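Local atomic coordinates of inositol-3-phosphate synthase (Caenorhabditis elegans, PDB entry 1VKO), a protein that belongs to the myo-inositol-1-phosphate synthase family and binds nicotinamide-adenine-dinucleotide in a Rossmann-type domain. Residues Val410-Cys422 / Thr431-Leu443. Sequence-based numbering, arbitrary orientation.
With K (potassium ion), chain B; NAD (nicotinamide-adenine-dinucleotide), chain G; POP (pyrophosphate 2-), chain H.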
loop_
_atom_site.group_PDB
_atom_site.type_symbol
_atom_site.label_atom_id
_atom_site.label_comp_id
_atom_site.label_asym_id
_atom_site.label_seq_id
_atom_site.Cartn_x
_atom_site.Cartn_y
_atom_site.Cartn_z
ATOM N N VAL A 410 -3.376 -5.626 -17.094
ATOM C CA VAL A 410 -4.260 -4.634 -16.460
ATOM C C VAL A 410 -5.085 -3.810 -17.492
ATOM O O VAL A 410 -6.078 -3.172 -17.132
ATOM C CB VAL A 410 -3.483 -3.734 -15.435
ATOM C CG1 VAL A 410 -2.626 -4.603 -14.496
ATOM C CG2 VAL A 410 -2.614 -2.702 -16.126
ATOM N N ALA A 411 -4.665 -3.838 -18.758
ATOM C CA ALA A 411 -5.380 -3.191 -19.877
ATOM C C ALA A 411 -5.620 -1.674 -19.667
ATOM O O ALA A 411 -4.656 -0.901 -19.452
ATOM C CB ALA A 411 -6.687 -3.963 -20.192
ATOM N N ASP A 412 -6.888 -1.249 -19.702
ATOM C CA ASP A 412 -7.264 0.155 -19.437
ATOM C C ASP A 412 -7.196 0.549 -17.941
ATOM O O ASP A 412 -7.282 1.739 -17.584
ATOM C CB ASP A 412 -8.682 0.423 -19.964
ATOM C CG ASP A 412 -9.011 1.901 -20.010
ATOM O OD1 ASP A 412 -8.477 2.587 -20.923
ATOM O OD2 ASP A 412 -9.776 2.464 -19.174
ATOM N N SER A 413 -7.075 -0.450 -17.072
ATOM C CA SER A 413 -7.065 -0.217 -15.636
ATOM C C SER A 413 -5.650 0.184 -15.211
ATOM O O SER A 413 -4.928 -0.640 -14.613
ATOM C CB SER A 413 -7.472 -1.499 -14.911
ATOM O OG SER A 413 -7.934 -1.245 -13.593
ATOM N N LYS A 414 -5.215 1.412 -15.518
ATOM C CA LYS A 414 -3.826 1.784 -15.113
ATOM C C LYS A 414 -3.656 1.738 -13.594
ATOM O O LYS A 414 -4.620 1.924 -12.835
ATOM C CB LYS A 414 -3.291 3.094 -15.762
ATOM C CG LYS A 414 -3.354 4.362 -14.940
ATOM C CD LYS A 414 -2.062 4.665 -14.182
ATOM C CE LYS A 414 -2.040 6.135 -13.722
ATOM N NZ LYS A 414 -1.547 7.078 -14.770
ATOM N N ARG A 415 -2.427 1.452 -13.168
ATOM C CA ARG A 415 -2.104 1.314 -11.748
ATOM C C ARG A 415 -1.034 2.334 -11.378
ATOM O O ARG A 415 0.104 2.259 -11.880
ATOM C CB ARG A 415 -1.612 -0.105 -11.445
ATOM C CG ARG A 415 -2.599 -1.174 -11.857
ATOM C CD ARG A 415 -3.891 -1.107 -11.079
ATOM N NE ARG A 415 -4.965 -1.788 -11.784
ATOM C CZ ARG A 415 -5.256 -3.084 -11.643
ATOM N NH1 ARG A 415 -4.554 -3.858 -10.806
ATOM N NH2 ARG A 415 -6.268 -3.599 -12.331
ATOM N N ALA A 416 -1.405 3.291 -10.520
ATOM C CA ALA A 416 -0.488 4.343 -10.138
ATOM C C ALA A 416 0.044 4.009 -8.748
ATOM O O ALA A 416 -0.718 3.888 -7.809
ATOM C CB ALA A 416 -1.182 5.723 -10.166
ATOM N N MET A 417 1.353 3.820 -8.632
ATOM C CA MET A 417 1.971 3.531 -7.338
ATOM C C MET A 417 2.963 4.627 -7.009
ATOM O O MET A 417 3.898 4.888 -7.779
ATOM C CB MET A 417 2.625 2.147 -7.339
ATOM C CG MET A 417 1.573 1.026 -7.338
ATOM S SD MET A 417 2.161 -0.662 -7.585
ATOM C CE MET A 417 2.925 -1.069 -6.003
ATOM N N ASP A 418 2.734 5.289 -5.877
ATOM C CA ASP A 418 3.480 6.496 -5.529
ATOM C C ASP A 418 4.026 6.437 -4.124
ATOM O O ASP A 418 3.403 5.854 -3.224
ATOM C CB ASP A 418 2.605 7.740 -5.647
ATOM C CG ASP A 418 2.142 8.011 -7.072
ATOM O OD1 ASP A 418 1.495 7.130 -7.665
ATOM O OD2 ASP A 418 2.351 9.096 -7.675
ATOM N N GLU A 419 5.197 7.042 -3.939
ATOM C CA GLU A 419 5.727 7.278 -2.593
ATOM C C GLU A 419 6.061 8.767 -2.414
ATOM O O GLU A 419 6.872 9.319 -3.161
ATOM C CB GLU A 419 6.945 6.397 -2.348
ATOM C CG GLU A 419 7.305 6.282 -0.886
ATOM C CD GLU A 419 8.705 5.754 -0.674
ATOM O OE1 GLU A 419 9.659 6.474 -1.039
ATOM O OE2 GLU A 419 8.850 4.633 -0.122
ATOM N N TYR A 420 5.433 9.416 -1.435
ATOM C CA TYR A 420 5.842 10.784 -1.029
ATOM C C TYR A 420 6.557 10.767 0.331
ATOM O O TYR A 420 6.022 10.245 1.318
ATOM C CB TYR A 420 4.641 11.727 -0.948
ATOM C CG TYR A 420 3.885 11.960 -2.267
ATOM C CD1 TYR A 420 3.123 10.935 -2.876
ATOM C CD2 TYR A 420 3.893 13.233 -2.871
ATOM C CE1 TYR A 420 2.409 11.185 -4.113
ATOM C CE2 TYR A 420 3.192 13.488 -4.098
ATOM C CZ TYR A 420 2.460 12.471 -4.696
ATOM O OH TYR A 420 1.797 12.765 -5.851
ATOM N N ILE A 421 7.764 11.338 0.369
ATOM C CA ILE A 421 8.529 11.500 1.610
ATOM C C ILE A 421 8.775 12.981 1.882
ATOM O O ILE A 421 9.394 13.685 1.070
ATOM C CB ILE A 421 9.885 10.777 1.558
ATOM C CG1 ILE A 421 9.698 9.294 1.215
ATOM C CG2 ILE A 421 10.620 10.996 2.886
ATOM C CD1 ILE A 421 10.977 8.572 0.797
ATOM N N CYS A 422 8.317 13.431 3.042
ATOM C CA CYS A 422 8.415 14.826 3.409
ATOM C C CYS A 422 9.229 14.914 4.647
ATOM O O CYS A 422 9.242 13.990 5.446
ATOM C CB CYS A 422 7.027 15.417 3.695
ATOM S SG CYS A 422 6.028 15.491 2.212
ATOM N N THR A 431 5.999 9.748 5.661
ATOM C CA THR A 431 6.032 8.999 4.444
ATOM C C THR A 431 4.597 8.564 4.104
ATOM O O THR A 431 3.930 7.907 4.911
ATOM C CB THR A 431 6.975 7.766 4.585
ATOM O OG1 THR A 431 8.268 8.182 5.063
ATOM C CG2 THR A 431 7.260 7.150 3.205
ATOM N N PHE A 432 4.135 8.948 2.926
ATOM C CA PHE A 432 2.832 8.480 2.392
ATOM C C PHE A 432 3.120 7.520 1.247
ATOM O O PHE A 432 3.769 7.895 0.268
ATOM C CB PHE A 432 1.969 9.632 1.819
ATOM C CG PHE A 432 1.824 10.868 2.729
ATOM C CD1 PHE A 432 2.884 11.771 2.902
ATOM C CD2 PHE A 432 0.591 11.158 3.344
ATOM C CE1 PHE A 432 2.741 12.930 3.723
ATOM C CE2 PHE A 432 0.415 12.324 4.165
ATOM C CZ PHE A 432 1.498 13.205 4.356
ATOM N N VAL A 433 2.657 6.283 1.372
ATOM C CA VAL A 433 2.651 5.324 0.240
ATOM C C VAL A 433 1.215 5.220 -0.310
ATOM O O VAL A 433 0.295 5.095 0.476
ATOM C CB VAL A 433 3.147 3.896 0.663
ATOM C CG1 VAL A 433 3.132 2.920 -0.550
ATOM C CG2 VAL A 433 4.545 3.938 1.339
ATOM N N VAL A 434 1.035 5.236 -1.643
ATOM C CA VAL A 434 -0.294 5.321 -2.295
ATOM C C VAL A 434 -0.496 4.299 -3.423
ATOM O O VAL A 434 0.392 4.114 -4.249
ATOM C CB VAL A 434 -0.519 6.740 -2.914
ATOM C CG1 VAL A 434 -1.855 6.833 -3.655
ATOM C CG2 VAL A 434 -0.460 7.807 -1.863
ATOM N N HIS A 435 -1.659 3.651 -3.475
ATOM C CA HIS A 435 -2.042 2.828 -4.640
ATOM C C HIS A 435 -3.408 3.263 -5.222
ATOM O O HIS A 435 -4.422 3.245 -4.518
ATOM C CB HIS A 435 -1.994 1.316 -4.328
ATOM C CG HIS A 435 -2.308 0.442 -5.515
ATOM N ND1 HIS A 435 -1.333 -0.223 -6.235
ATOM C CD2 HIS A 435 -3.490 0.129 -6.112
ATOM C CE1 HIS A 435 -1.896 -0.902 -7.223
ATOM N NE2 HIS A 435 -3.203 -0.706 -7.171
ATOM N N ASN A 436 -3.405 3.608 -6.517
ATOM C CA ASN A 436 -4.489 4.293 -7.219
ATOM C C ASN A 436 -4.957 3.598 -8.518
ATOM O O ASN A 436 -4.318 3.732 -9.565
ATOM C CB ASN A 436 -4.012 5.685 -7.602
ATOM C CG ASN A 436 -5.136 6.599 -8.046
ATOM O OD1 ASN A 436 -6.321 6.236 -7.988
ATOM N ND2 ASN A 436 -4.767 7.822 -8.486
ATOM N N THR A 437 -6.100 2.918 -8.464
ATOM C CA THR A 437 -6.667 2.235 -9.637
ATOM C C THR A 437 -7.383 3.251 -10.552
ATOM O O THR A 437 -8.455 3.770 -10.202
ATOM C CB THR A 437 -7.595 1.117 -9.181
ATOM O OG1 THR A 437 -6.849 0.197 -8.381
ATOM C CG2 THR A 437 -8.055 0.233 -10.388
ATOM N N CYS A 438 -6.749 3.563 -11.692
ATOM C CA CYS A 438 -7.201 4.627 -12.637
ATOM C C CYS A 438 -7.771 4.016 -13.913
ATOM O O CYS A 438 -7.034 3.521 -14.790
ATOM C CB CYS A 438 -6.059 5.566 -13.021
ATOM S SG CYS A 438 -5.431 6.494 -11.622
ATOM N N GLU A 439 -9.088 4.036 -14.018
ATOM C CA GLU A 439 -9.733 3.527 -15.220
ATOM C C GLU A 439 -9.552 4.601 -16.266
ATOM O O GLU A 439 -10.433 5.447 -16.455
ATOM C CB GLU A 439 -11.189 3.239 -14.905
ATOM C CG GLU A 439 -11.373 2.316 -13.707
ATOM C CD GLU A 439 -10.738 0.928 -13.887
ATOM O OE1 GLU A 439 -10.214 0.616 -14.989
ATOM O OE2 GLU A 439 -10.759 0.135 -12.909
ATOM N N ASP A 440 -8.376 4.617 -16.902
ATOM C CA ASP A 440 -7.944 5.811 -17.649
ATOM C C ASP A 440 -9.030 6.430 -18.537
ATOM O O ASP A 440 -9.246 7.641 -18.497
ATOM C CB ASP A 440 -6.720 5.505 -18.499
ATOM C CG ASP A 440 -5.438 5.512 -17.695
ATOM O OD1 ASP A 440 -5.370 6.179 -16.617
ATOM O OD2 ASP A 440 -4.448 4.853 -18.072
ATOM N N SER A 441 -9.687 5.599 -19.354
ATOM C CA SER A 441 -10.669 6.082 -20.332
ATOM C C SER A 441 -11.845 6.755 -19.630
ATOM O O SER A 441 -12.380 7.766 -20.113
ATOM C CB SER A 441 -11.165 4.928 -21.213
ATOM O OG SER A 441 -10.148 4.458 -22.086
ATOM N N LEU A 442 -12.227 6.174 -18.489
ATOM C CA LEU A 442 -13.306 6.685 -17.639
ATOM C C LEU A 442 -12.856 7.958 -16.899
ATOM O O LEU A 442 -13.665 8.809 -16.540
ATOM C CB LEU A 442 -13.808 5.591 -16.681
ATOM C CG LEU A 442 -14.553 4.374 -17.288
ATOM C CD1 LEU A 442 -14.948 3.371 -16.196
ATOM C CD2 LEU A 442 -15.799 4.754 -18.126
ATOM N N LEU A 443 -11.559 8.101 -16.695
ATOM C CA LEU A 443 -11.045 9.343 -16.169
ATOM C C LEU A 443 -10.958 10.406 -17.275
ATOM O O LEU A 443 -11.380 11.545 -17.055
ATOM C CB LEU A 443 -9.711 9.124 -15.430
ATOM C CG LEU A 443 -9.811 8.599 -13.981
ATOM C CD1 LEU A 443 -8.470 8.121 -13.412
ATOM C CD2 LEU A 443 -10.429 9.634 -13.040
HETATM K K K B . -7.222 5.732 -22.022
HETATM P PA NAD G . -5.567 4.812 -27.804
HETATM O O1A NAD G . -4.504 4.070 -28.461
HETATM O O2A NAD G . -6.616 3.865 -27.391
HETATM O O5B NAD G . -6.064 5.924 -28.821
HETATM C C5B NAD G . -5.230 6.363 -29.850
HETATM C C4B NAD G . -6.021 6.283 -31.142
HETATM O O4B NAD G . -5.531 7.268 -32.023
HETATM C C3B NAD G . -5.855 4.961 -31.836
HETATM O O3B NAD G . -7.123 4.714 -32.423
HETATM C C2B NAD G . -4.910 5.208 -32.978
HETATM O O2B NAD G . -5.482 4.507 -34.080
HETATM C C1B NAD G . -5.097 6.702 -33.225
HETATM N N9A NAD G . -4.014 7.486 -33.872
HETATM C C8A NAD G . -2.661 7.393 -33.745
HETATM N N7A NAD G . -2.094 8.313 -34.558
HETATM C C5A NAD G . -3.039 9.006 -35.218
HETATM C C6A NAD G . -3.011 10.023 -36.189
HETATM N N6A NAD G . -1.878 10.513 -36.718
HETATM N N1A NAD G . -4.201 10.493 -36.683
HETATM C C2A NAD G . -5.387 9.963 -36.266
HETATM N N3A NAD G . -5.389 8.952 -35.360
HETATM C C4A NAD G . -4.248 8.472 -34.820
HETATM O O3 NAD G . -5.018 5.683 -26.553
HETATM P PN NAD G . -6.042 6.445 -25.600
HETATM O O1N NAD G . -7.274 6.694 -26.394
HETATM O O2N NAD G . -6.135 5.678 -24.355
HETATM O O5D NAD G . -5.419 7.925 -25.371
HETATM C C5D NAD G . -4.943 8.692 -26.463
HETATM C C4D NAD G . -3.935 9.790 -26.074
HETATM O O4D NAD G . -4.403 10.517 -24.965
HETATM C C3D NAD G . -2.546 9.262 -25.694
HETATM O O3D NAD G . -1.580 10.120 -26.233
HETATM C C2D NAD G . -2.483 9.491 -24.205
HETATM O O2D NAD G . -1.190 9.758 -23.685
HETATM C C1D NAD G . -3.336 10.722 -24.066
HETATM N N1N NAD G . -3.687 10.796 -22.652
HETATM C C2N NAD G . -4.427 9.807 -22.084
HETATM C C3N NAD G . -4.721 9.886 -20.741
HETATM C C7N NAD G . -5.822 9.015 -20.267
HETATM O O7N NAD G . -6.353 8.131 -21.237
HETATM N N7N NAD G . -6.264 9.115 -19.007
HETATM C C4N NAD G . -4.284 10.975 -19.962
HETATM C C5N NAD G . -3.520 11.956 -20.554
HETATM C C6N NAD G . -3.212 11.856 -21.919
HETATM P P1 POP H . -2.293 10.848 -14.909
HETATM O O1 POP H . -3.204 11.946 -14.379
HETATM O O2 POP H . -2.766 9.504 -14.408
HETATM O O3 POP H . -0.877 11.087 -14.408
HETATM O O POP H . -2.372 10.831 -16.540
HETATM P P2 POP H . -1.581 9.822 -17.548
HETATM O O4 POP H . -2.560 8.735 -17.984
HETATM O O5 POP H . -1.074 10.630 -18.735
HETATM O O6 POP H . -0.371 9.091 -16.957
HETATM O O HOH W 1 -4.720 5.273 -21.120
#
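Asp412 OD1 takes the hydroxyl of Ser441, OG lying 2.8 Å away and above the carboxylate plane, and also receives the side-chain amides of Asn87 and Asn358. On the other branch, OD2 accepts Ser441 N through its syn lone pair at 3.1 Å, while Asp412 O receives Asp440 N. With CG anti to the backbone N (chi1 -167°), two bonds from the carboxylate and one from the backbone O tie Asp412 to the first turn of helix 440-458. Ser441 OG also binds the potassium ion at 3.2 Å, which makes Asp412 a second-shell residue that probably orients this metal ligand.

Lys414 crosses Asp440 at about a right angle, its CB 3.1 Å from Asp440 OD2; bent at chi2 and chi4, the chain brings NZ to pyrophosphate O2, where it donates a hydrogen bond of 2.7 Å. Ser413 OG donates to Glu439 OE2 from outside the carboxylate plane and accepts Arg415 NH2 nearly in the guanidinium plane.

Farther along, paired backbone bonds join Ala416 to Asn436, Asp418 to Val434 and Tyr420 to Phe432. Met417 CG packs 3.3 Å from His435 ND1, with SD at the ring edge; ND1 is buried without a polar partner. Phe336 meets both Tyr420 and Phe432 edge-to-face.

Strand 429-439 pairs antiparallel with a strand of a second subunit, extending the sheet across the interface. The whole is a twisted antiparallel beta hairpin whose open end helps form the dinucleotide, potassium and pyrophosphate site.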